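Local structure of ulvan Lyase-PL25 (Pseudoalteromonas sp. PLSV, 5UAM) at residues Y69-G74 and P424-L429; P102-L105 and Y111-I114; G307-D312 and P317-N322. The protein cleaves ulvan, the sulfated cell-wall polysaccharide of green seaweeds, as a lyase of polysaccharide lyase family 25 built on a beta-propeller fold. All blocks are in the same frame, centred on the assembly; numbering follows the deposited sequence.

Contact 1: residues Y69-G74 and P424-L429; sequences YNHQTG and PDAQML
With CG anti to its own carbonyl carbon (chi1 -67°) and the ring turned nearly perpendicular (chi2 -96°), His71 sends its imidazole out from the end of strand 64-70 towards Ala426 and Asp425. The methyl of Ala426 meets the ring at its edge, close to the ring plane, with CB 3.7 Å from CE1 of His71. No direct hydrogen bond joins the segments; a water does so instead, lying 2.8 Å from His71 ND1 in the ring plane and donating to Asp425 OD2 at 2.7 Å. The other ring nitrogen, NE2, is hydrogen-bonded to Thr53 OG1, so both nitrogens have partners and the ring's rotation is fixed. Tyr69 adds a lid, its CD2 over the centre of the His71 ring, 3.6 Å above the plane. Behind the histidine the chain turns sharply: Asn70 OD1 accepts from the backbone N of Thr73 at 3.0 Å, an Asx motif. One small apolar touch and one water bridge thus join two neighbouring four-stranded sheets, one of them the sheet in which N-terminal strand 30-33 pairs with C-terminal strand 439-444, the ring closure characteristic of beta-propellers.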
loop_
_atom_site.group_PDB
_atom_site.type_symbol
_atom_site.label_atom_id
_atom_site.label_comp_id
_atom_site.label_asym_id
_atom_site.label_seq_id
_atom_site.Cartn_x
_atom_site.Cartn_y
_atom_site.Cartn_z
ATOM N N TYR A 69 -16.850 5.075 -11.222
ATOM C CA TYR A 69 -18.154 4.434 -11.325
ATOM C C TYR A 69 -19.172 5.243 -10.540
ATOM O O TYR A 69 -18.970 5.515 -9.353
ATOM C CB TYR A 69 -18.104 3.003 -10.797
ATOM C CG TYR A 69 -19.413 2.263 -10.958
ATOM C CD1 TYR A 69 -19.892 1.926 -12.209
ATOM C CD2 TYR A 69 -20.195 1.945 -9.860
ATOM C CE1 TYR A 69 -21.088 1.257 -12.361
ATOM C CE2 TYR A 69 -21.391 1.270 -9.999
ATOM C CZ TYR A 69 -21.827 0.924 -11.252
ATOM O OH TYR A 69 -23.021 0.249 -11.435
ATOM N N ASN A 70 -20.260 5.602 -11.196
ATOM C CA ASN A 70 -21.377 6.306 -10.573
ATOM C C ASN A 70 -22.402 5.255 -10.170
ATOM O O ASN A 70 -23.022 4.617 -11.028
ATOM C CB ASN A 70 -21.972 7.286 -11.580
ATOM C CG ASN A 70 -23.093 8.112 -11.008
ATOM O OD1 ASN A 70 -23.952 7.609 -10.288
ATOM N ND2 ASN A 70 -23.084 9.402 -11.318
ATOM N N HIS A 71 -22.570 5.070 -8.860
ATOM C CA HIS A 71 -23.439 4.003 -8.372
ATOM C C HIS A 71 -24.909 4.276 -8.641
ATOM O O HIS A 71 -25.693 3.323 -8.739
ATOM C CB HIS A 71 -23.177 3.773 -6.882
ATOM C CG HIS A 71 -21.819 3.206 -6.602
ATOM N ND1 HIS A 71 -21.608 1.855 -6.427
ATOM C CD2 HIS A 71 -20.599 3.790 -6.520
ATOM C CE1 HIS A 71 -20.321 1.636 -6.214
ATOM N NE2 HIS A 71 -19.686 2.794 -6.270
ATOM N N GLN A 72 -25.317 5.544 -8.738
ATOM C CA GLN A 72 -26.722 5.847 -8.990
ATOM C C GLN A 72 -27.106 5.613 -10.444
ATOM O O GLN A 72 -28.192 5.102 -10.721
ATOM C CB GLN A 72 -27.043 7.291 -8.590
ATOM C CG GLN A 72 -28.521 7.678 -8.793
ATOM C CD GLN A 72 -28.851 9.085 -8.313
ATOM O OE1 GLN A 72 -27.960 9.861 -7.955
ATOM N NE2 GLN A 72 -30.141 9.420 -8.304
ATOM N N THR A 73 -26.234 5.986 -11.387
ATOM C CA THR A 73 -26.568 5.858 -12.800
ATOM C C THR A 73 -26.042 4.570 -13.410
ATOM O O THR A 73 -26.492 4.190 -14.496
ATOM C CB THR A 73 -25.980 7.033 -13.591
ATOM O OG1 THR A 73 -24.555 6.970 -13.524
ATOM C CG2 THR A 73 -26.453 8.380 -13.022
ATOM N N GLY A 74 -25.107 3.897 -12.749
ATOM C CA GLY A 74 -24.499 2.711 -13.300
ATOM C C GLY A 74 -23.460 2.972 -14.362
ATOM O O GLY A 74 -23.072 2.028 -15.058
ATOM N N PRO A 424 -20.593 -0.913 0.407
ATOM C CA PRO A 424 -20.506 -2.378 0.288
ATOM C C PRO A 424 -20.286 -2.873 -1.126
ATOM O O PRO A 424 -19.593 -3.884 -1.307
ATOM C CB PRO A 424 -21.837 -2.850 0.876
ATOM C CG PRO A 424 -22.200 -1.793 1.879
ATOM C CD PRO A 424 -21.709 -0.491 1.266
ATOM N N ASP A 425 -20.817 -2.188 -2.140
ATOM C CA ASP A 425 -20.670 -2.676 -3.509
ATOM C C ASP A 425 -19.279 -2.475 -4.102
ATOM O O ASP A 425 -18.979 -3.082 -5.139
ATOM C CB ASP A 425 -21.678 -1.985 -4.435
ATOM C CG ASP A 425 -23.085 -2.541 -4.299
ATOM O OD1 ASP A 425 -23.273 -3.547 -3.573
ATOM O OD2 ASP A 425 -24.008 -1.967 -4.933
ATOM N N ALA A 426 -18.399 -1.691 -3.470
ATOM C CA ALA A 426 -17.142 -1.336 -4.124
ATOM C C ALA A 426 -16.081 -1.120 -3.040
ATOM O O ALA A 426 -15.815 0.004 -2.611
ATOM C CB ALA A 426 -17.345 -0.094 -4.980
ATOM N N GLN A 427 -15.448 -2.212 -2.646
ATOM C CA GLN A 427 -14.538 -2.233 -1.512
ATOM C C GLN A 427 -13.073 -2.419 -1.869
ATOM O O GLN A 427 -12.218 -1.997 -1.104
ATOM C CB GLN A 427 -14.947 -3.351 -0.556
ATOM C CG GLN A 427 -16.325 -3.133 0.006
ATOM C CD GLN A 427 -16.613 -4.008 1.170
ATOM O OE1 GLN A 427 -15.908 -3.982 2.194
ATOM N NE2 GLN A 427 -17.664 -4.779 1.053
ATOM N N MET A 428 -12.749 -3.078 -2.976
ATOM C CA MET A 428 -11.360 -3.408 -3.261
ATOM C C MET A 428 -11.180 -3.496 -4.762
ATOM O O MET A 428 -12.097 -3.898 -5.481
ATOM C CB MET A 428 -10.970 -4.729 -2.567
ATOM C CG MET A 428 -9.523 -5.146 -2.750
ATOM S SD MET A 428 -9.110 -6.680 -1.871
ATOM C CE MET A 428 -8.809 -6.080 -0.204
ATOM N N LEU A 429 -9.980 -3.150 -5.209
ATOM C CA LEU A 429 -9.559 -3.327 -6.597
ATOM C C LEU A 429 -8.725 -4.590 -6.738
ATOM O O LEU A 429 -7.965 -4.959 -5.828
ATOM C CB LEU A 429 -8.758 -2.114 -7.049
ATOM C CG LEU A 429 -9.616 -0.878 -7.231
ATOM C CD1 LEU A 429 -8.819 0.391 -7.138
ATOM C CD2 LEU A 429 -10.325 -0.937 -8.579
HETATM O O HOH W 1 -23.540 -0.115 -6.843
#

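Contact 2: residues P102-L105 and Y111-I114; sequences PTML and YIHI
Leu105 and His113 face each other as an antiparallel hydrogen-bonded pair, a worked example of how a short hairpin can carry a buried polar group on one face and an apolar patch on the other. The strands run at 158° to one another. His113 N donates to Leu105 O at 2.7 Å, nearly straight at 170°, and Leu105 N returns a bond to His113 O at 3.0 Å. The same His113 O also receives a CA-H...O contact from Met104 CA at 3.3 Å.

From its CB outward, the His113 side chain first skirts the partner strand, CB lying 3.5 Å from Leu105 O. With CG beside the backbone N (chi1 -65°), the ring turns its CD2 edge to that strand, and Leu105 O sits in the ring plane, 3.7 Å from His113 CD2. The same carbon passes Leu105 CD2 at 4.2 Å, the two side chains running alongside each other. Farther out the nitrogens find partners beyond the hairpin strands: NE2 is hydrogen-bonded to Asp107 OD2, in the turn, and ND1 to His140 NE2 on the next strand.

The face bearing Met104, Ile112 and Ile114 is apolar. Met104 CG lies 3.9 Å from Ile112 CG2, their side chains side by side, while Ile114 CG2 touches Pro102 CB at 3.7 Å. Tyr54 and Ile66 of the adjacent sheet close over Met104 and Ile112, so this face forms part of the packing between sheets.

Chemically, the buried imidazole is held at both nitrogens; its carboxylate partner probably favours a proton on NE2 and may polarise the ring. The two bonds link Asp107, His113 and His140 in a polar chain from the turn to the third strand, 139-143.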
loop_
_atom_site.group_PDB
_atom_site.type_symbol
_atom_site.label_atom_id
_atom_site.label_comp_id
_atom_site.label_asym_id
_atom_site.label_seq_id
_atom_site.Cartn_x
_atom_site.Cartn_y
_atom_site.Cartn_z
ATOM N N PRO A 102 -0.156 4.115 -8.930
ATOM C CA PRO A 102 -0.671 5.367 -8.365
ATOM C C PRO A 102 -1.319 5.230 -6.994
ATOM O O PRO A 102 -1.905 4.209 -6.629
ATOM C CB PRO A 102 -1.728 5.806 -9.385
ATOM C CG PRO A 102 -2.172 4.516 -10.009
ATOM C CD PRO A 102 -0.941 3.685 -10.105
ATOM N N THR A 103 -1.257 6.353 -6.275
ATOM C CA THR A 103 -1.941 6.612 -5.020
ATOM C C THR A 103 -2.800 7.852 -5.218
ATOM O O THR A 103 -2.339 8.841 -5.801
ATOM C CB THR A 103 -0.897 6.876 -3.945
ATOM O OG1 THR A 103 -0.163 5.662 -3.771
ATOM C CG2 THR A 103 -1.520 7.313 -2.656
ATOM N N MET A 104 -4.044 7.806 -4.742
ATOM C CA MET A 104 -5.041 8.847 -4.985
ATOM C C MET A 104 -5.421 9.605 -3.715
ATOM O O MET A 104 -5.407 9.055 -2.618
ATOM C CB MET A 104 -6.326 8.196 -5.533
ATOM C CG MET A 104 -7.359 9.163 -6.024
ATOM S SD MET A 104 -8.899 8.251 -6.413
ATOM C CE MET A 104 -8.318 7.189 -7.717
ATOM N N LEU A 105 -5.797 10.880 -3.881
ATOM C CA LEU A 105 -6.370 11.694 -2.819
ATOM C C LEU A 105 -7.305 12.730 -3.437
ATOM O O LEU A 105 -6.957 13.350 -4.447
ATOM C CB LEU A 105 -5.250 12.386 -2.015
ATOM C CG LEU A 105 -5.678 13.238 -0.823
ATOM C CD1 LEU A 105 -4.629 13.168 0.264
ATOM C CD2 LEU A 105 -5.898 14.700 -1.234
ATOM N N TYR A 111 -10.454 18.580 -6.147
ATOM C CA TYR A 111 -9.463 18.160 -7.121
ATOM C C TYR A 111 -8.949 16.777 -6.762
ATOM O O TYR A 111 -8.773 16.454 -5.587
ATOM C CB TYR A 111 -8.307 19.161 -7.185
ATOM C CG TYR A 111 -8.741 20.493 -7.754
ATOM C CD1 TYR A 111 -8.732 20.710 -9.128
ATOM C CD2 TYR A 111 -9.162 21.532 -6.935
ATOM C CE1 TYR A 111 -9.120 21.912 -9.662
ATOM C CE2 TYR A 111 -9.555 22.748 -7.472
ATOM C CZ TYR A 111 -9.538 22.926 -8.838
ATOM O OH TYR A 111 -9.931 24.131 -9.398
ATOM N N ILE A 112 -8.721 15.953 -7.779
ATOM C CA ILE A 112 -8.203 14.609 -7.584
ATOM C C ILE A 112 -6.702 14.661 -7.807
ATOM O O ILE A 112 -6.231 15.139 -8.849
ATOM C CB ILE A 112 -8.890 13.619 -8.534
ATOM C CG1 ILE A 112 -10.412 13.703 -8.341
ATOM C CG2 ILE A 112 -8.395 12.192 -8.296
ATOM C CD1 ILE A 112 -11.193 13.190 -9.480
ATOM N N HIS A 113 -5.952 14.175 -6.827
ATOM C CA HIS A 113 -4.505 14.115 -6.880
ATOM C C HIS A 113 -4.064 12.680 -7.077
ATOM O O HIS A 113 -4.620 11.766 -6.468
ATOM C CB HIS A 113 -3.928 14.588 -5.556
ATOM C CG HIS A 113 -4.202 16.022 -5.276
ATOM N ND1 HIS A 113 -3.257 17.011 -5.422
ATOM C CD2 HIS A 113 -5.342 16.640 -4.897
ATOM C CE1 HIS A 113 -3.796 18.177 -5.117
ATOM N NE2 HIS A 113 -5.061 17.973 -4.789
ATOM N N ILE A 114 -3.049 12.503 -7.919
ATOM C CA ILE A 114 -2.452 11.205 -8.183
ATOM C C ILE A 114 -0.950 11.335 -7.934
ATOM O O ILE A 114 -0.283 12.174 -8.542
ATOM C CB ILE A 114 -2.752 10.714 -9.613
ATOM C CG1 ILE A 114 -4.251 10.415 -9.767
ATOM C CG2 ILE A 114 -1.905 9.492 -9.963
ATOM C CD1 ILE A 114 -4.726 9.185 -9.067
#

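Contact 3: residues G307-D312 and P317-N322; sequences GSTHLD and PHIAIN
His318 and Asp312 meet near the turn of the hairpin, where the two side chains cross at about a right angle, carboxylate and ring planes 71° apart. NE2 of His318 donates to Asp312 OD2 at 2.9 Å; the oxygen lies in the ring plane and is approached on its anti side, 27° out of the carboxylate plane. Asp312 OD1 accepts from the backbone N of Gln314 and of Gln316, while ND1 of His318 is hydrogen-bonded to His339 NE2.

The backbone of His318 is engaged too. Its N donates to His310 O at 2.9 Å, and its O takes two donors from opposite faces of the carbonyl plane, His310 N at 3.1 Å and Thr309 OG1 at 2.8 Å. Thr309 reaches it because its hydroxyl stands opposite its own backbone N (chi1 -180°). Further along, Ala320 N donates to Ser308 O at 2.9 Å, but the return bond, Ser308 N to Ala320 O, is weak at 3.3 Å where Gly307 and Ser308 both face Ala320, a classic beta bulge. Ser308 OG and His310 NE2 converge on Asp364 OD1.

A leucine in place of His318 would probably leave the Asp312 carboxylate without its buried N-H donor and His339 NE2 without its mate. The negative charge of Asp312 is likely to be spread over several N-H groups; the carboxylate ties the turn to the second strand, and His318 carries the link on to His339 of the third.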
loop_
_atom_site.group_PDB
_atom_site.type_symbol
_atom_site.label_atom_id
_atom_site.label_comp_id
_atom_site.label_asym_id
_atom_site.label_seq_id
_atom_site.Cartn_x
_atom_site.Cartn_y
_atom_site.Cartn_z
ATOM N N GLY A 307 2.020 -5.424 5.835
ATOM C CA GLY A 307 0.619 -5.374 5.478
ATOM C C GLY A 307 0.044 -4.019 5.799
ATOM O O GLY A 307 0.461 -3.042 5.190
ATOM N N SER A 308 -0.900 -3.938 6.732
ATOM C CA SER A 308 -1.628 -2.707 7.004
ATOM C C SER A 308 -2.067 -2.733 8.459
ATOM O O SER A 308 -1.898 -3.726 9.166
ATOM C CB SER A 308 -2.848 -2.593 6.098
ATOM O OG SER A 308 -3.660 -3.753 6.308
ATOM N N THR A 309 -2.637 -1.619 8.909
ATOM C CA THR A 309 -3.086 -1.503 10.292
ATOM C C THR A 309 -4.364 -0.678 10.357
ATOM O O THR A 309 -4.543 0.274 9.603
ATOM C CB THR A 309 -1.964 -0.918 11.188
ATOM O OG1 THR A 309 -2.410 -0.808 12.542
ATOM C CG2 THR A 309 -1.525 0.447 10.724
ATOM N N HIS A 310 -5.241 -1.058 11.291
ATOM C CA HIS A 310 -6.516 -0.388 11.510
ATOM C C HIS A 310 -6.878 -0.497 12.980
ATOM O O HIS A 310 -6.533 -1.482 13.652
ATOM C CB HIS A 310 -7.654 -1.055 10.706
ATOM C CG HIS A 310 -7.395 -1.124 9.240
ATOM N ND1 HIS A 310 -7.482 -0.017 8.429
ATOM C CD2 HIS A 310 -7.053 -2.163 8.446
ATOM C CE1 HIS A 310 -7.191 -0.376 7.185
ATOM N NE2 HIS A 310 -6.940 -1.671 7.171
ATOM N N LEU A 311 -7.585 0.518 13.482
ATOM C CA LEU A 311 -8.035 0.504 14.868
ATOM C C LEU A 311 -9.418 -0.112 14.998
ATOM O O LEU A 311 -10.291 0.110 14.155
ATOM C CB LEU A 311 -8.118 1.919 15.424
ATOM C CG LEU A 311 -6.830 2.732 15.390
ATOM C CD1 LEU A 311 -7.030 4.069 16.069
ATOM C CD2 LEU A 311 -5.675 1.988 16.046
ATOM N N ASP A 312 -9.624 -0.856 16.089
ATOM C CA ASP A 312 -10.950 -1.364 16.408
ATOM C C ASP A 312 -11.774 -0.272 17.097
ATOM O O ASP A 312 -11.325 0.861 17.296
ATOM C CB ASP A 312 -10.874 -2.686 17.189
ATOM C CG ASP A 312 -10.279 -2.562 18.580
ATOM O OD1 ASP A 312 -10.382 -1.500 19.221
ATOM O OD2 ASP A 312 -9.724 -3.571 19.062
ATOM N N PRO A 317 -5.085 -0.936 18.212
ATOM C CA PRO A 317 -4.587 -1.303 16.883
ATOM C C PRO A 317 -4.555 -2.799 16.623
ATOM O O PRO A 317 -4.178 -3.608 17.474
ATOM C CB PRO A 317 -3.170 -0.730 16.865
ATOM C CG PRO A 317 -2.762 -0.743 18.287
ATOM C CD PRO A 317 -4.014 -0.355 19.047
ATOM N N HIS A 318 -4.928 -3.125 15.390
ATOM C CA HIS A 318 -4.778 -4.424 14.766
ATOM C C HIS A 318 -3.837 -4.265 13.580
ATOM O O HIS A 318 -3.809 -3.219 12.911
ATOM C CB HIS A 318 -6.127 -4.899 14.254
ATOM C CG HIS A 318 -7.108 -5.205 15.328
ATOM N ND1 HIS A 318 -7.671 -6.453 15.477
ATOM C CD2 HIS A 318 -7.631 -4.434 16.311
ATOM C CE1 HIS A 318 -8.498 -6.436 16.505
ATOM N NE2 HIS A 318 -8.500 -5.219 17.022
ATOM N N ILE A 319 -3.078 -5.320 13.314
ATOM C CA ILE A 319 -2.026 -5.296 12.304
ATOM C C ILE A 319 -2.101 -6.567 11.471
ATOM O O ILE A 319 -2.201 -7.673 12.017
ATOM C CB ILE A 319 -0.645 -5.196 12.970
ATOM C CG1 ILE A 319 -0.512 -3.879 13.751
ATOM C CG2 ILE A 319 0.473 -5.307 11.938
ATOM C CD1 ILE A 319 0.761 -3.777 14.567
ATOM N N ALA A 320 -2.023 -6.403 10.148
ATOM C CA ALA A 320 -1.779 -7.509 9.233
ATOM C C ALA A 320 -0.305 -7.501 8.879
ATOM O O ALA A 320 0.228 -6.471 8.447
ATOM C CB ALA A 320 -2.608 -7.348 7.963
ATOM N N ILE A 321 0.358 -8.632 9.076
ATOM C CA ILE A 321 1.770 -8.776 8.758
ATOM C C ILE A 321 1.937 -10.076 7.986
ATOM O O ILE A 321 1.462 -11.125 8.429
ATOM C CB ILE A 321 2.646 -8.753 10.029
ATOM C CG1 ILE A 321 4.135 -8.896 9.707
ATOM C CG2 ILE A 321 2.190 -9.800 11.042
ATOM C CD1 ILE A 321 4.685 -7.761 8.847
ATOM N N ASN A 322 2.611 -10.023 6.840
ATOM C CA ASN A 322 2.892 -11.266 6.139
ATOM C C ASN A 322 4.251 -11.784 6.555
ATOM O O ASN A 322 5.189 -11.006 6.724
ATOM C CB ASN A 322 2.855 -11.061 4.624
ATOM C CG ASN A 322 1.537 -10.485 4.166
ATOM O OD1 ASN A 322 0.533 -11.197 4.103
ATOM N ND2 ASN A 322 1.521 -9.199 3.888
#

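How the contacts relate
Two levels of propeller construction appear: contact 1 joins two sheets, whereas contacts 2 and 3 each pair the first two strands of one. None touches another. Contacts 2 and 3 lie on opposite sides of the chain's centre, about 23 Å apart centre to centre, yet share a turn aspartate, a histidine six residues later and one on the third strand, consistent with repeated blades. Contact 1, its centre about 18 Å and 25 Å from theirs, is far from the catalytic residues. Nearer the active site, between side chains, Pro102 is about 3 Å from the preceding, substrate-binding Lys101, Thr103 about 8 Å from Tyr164, the proton acceptor, and Ile321 about 8 Å from substrate-binding Tyr222.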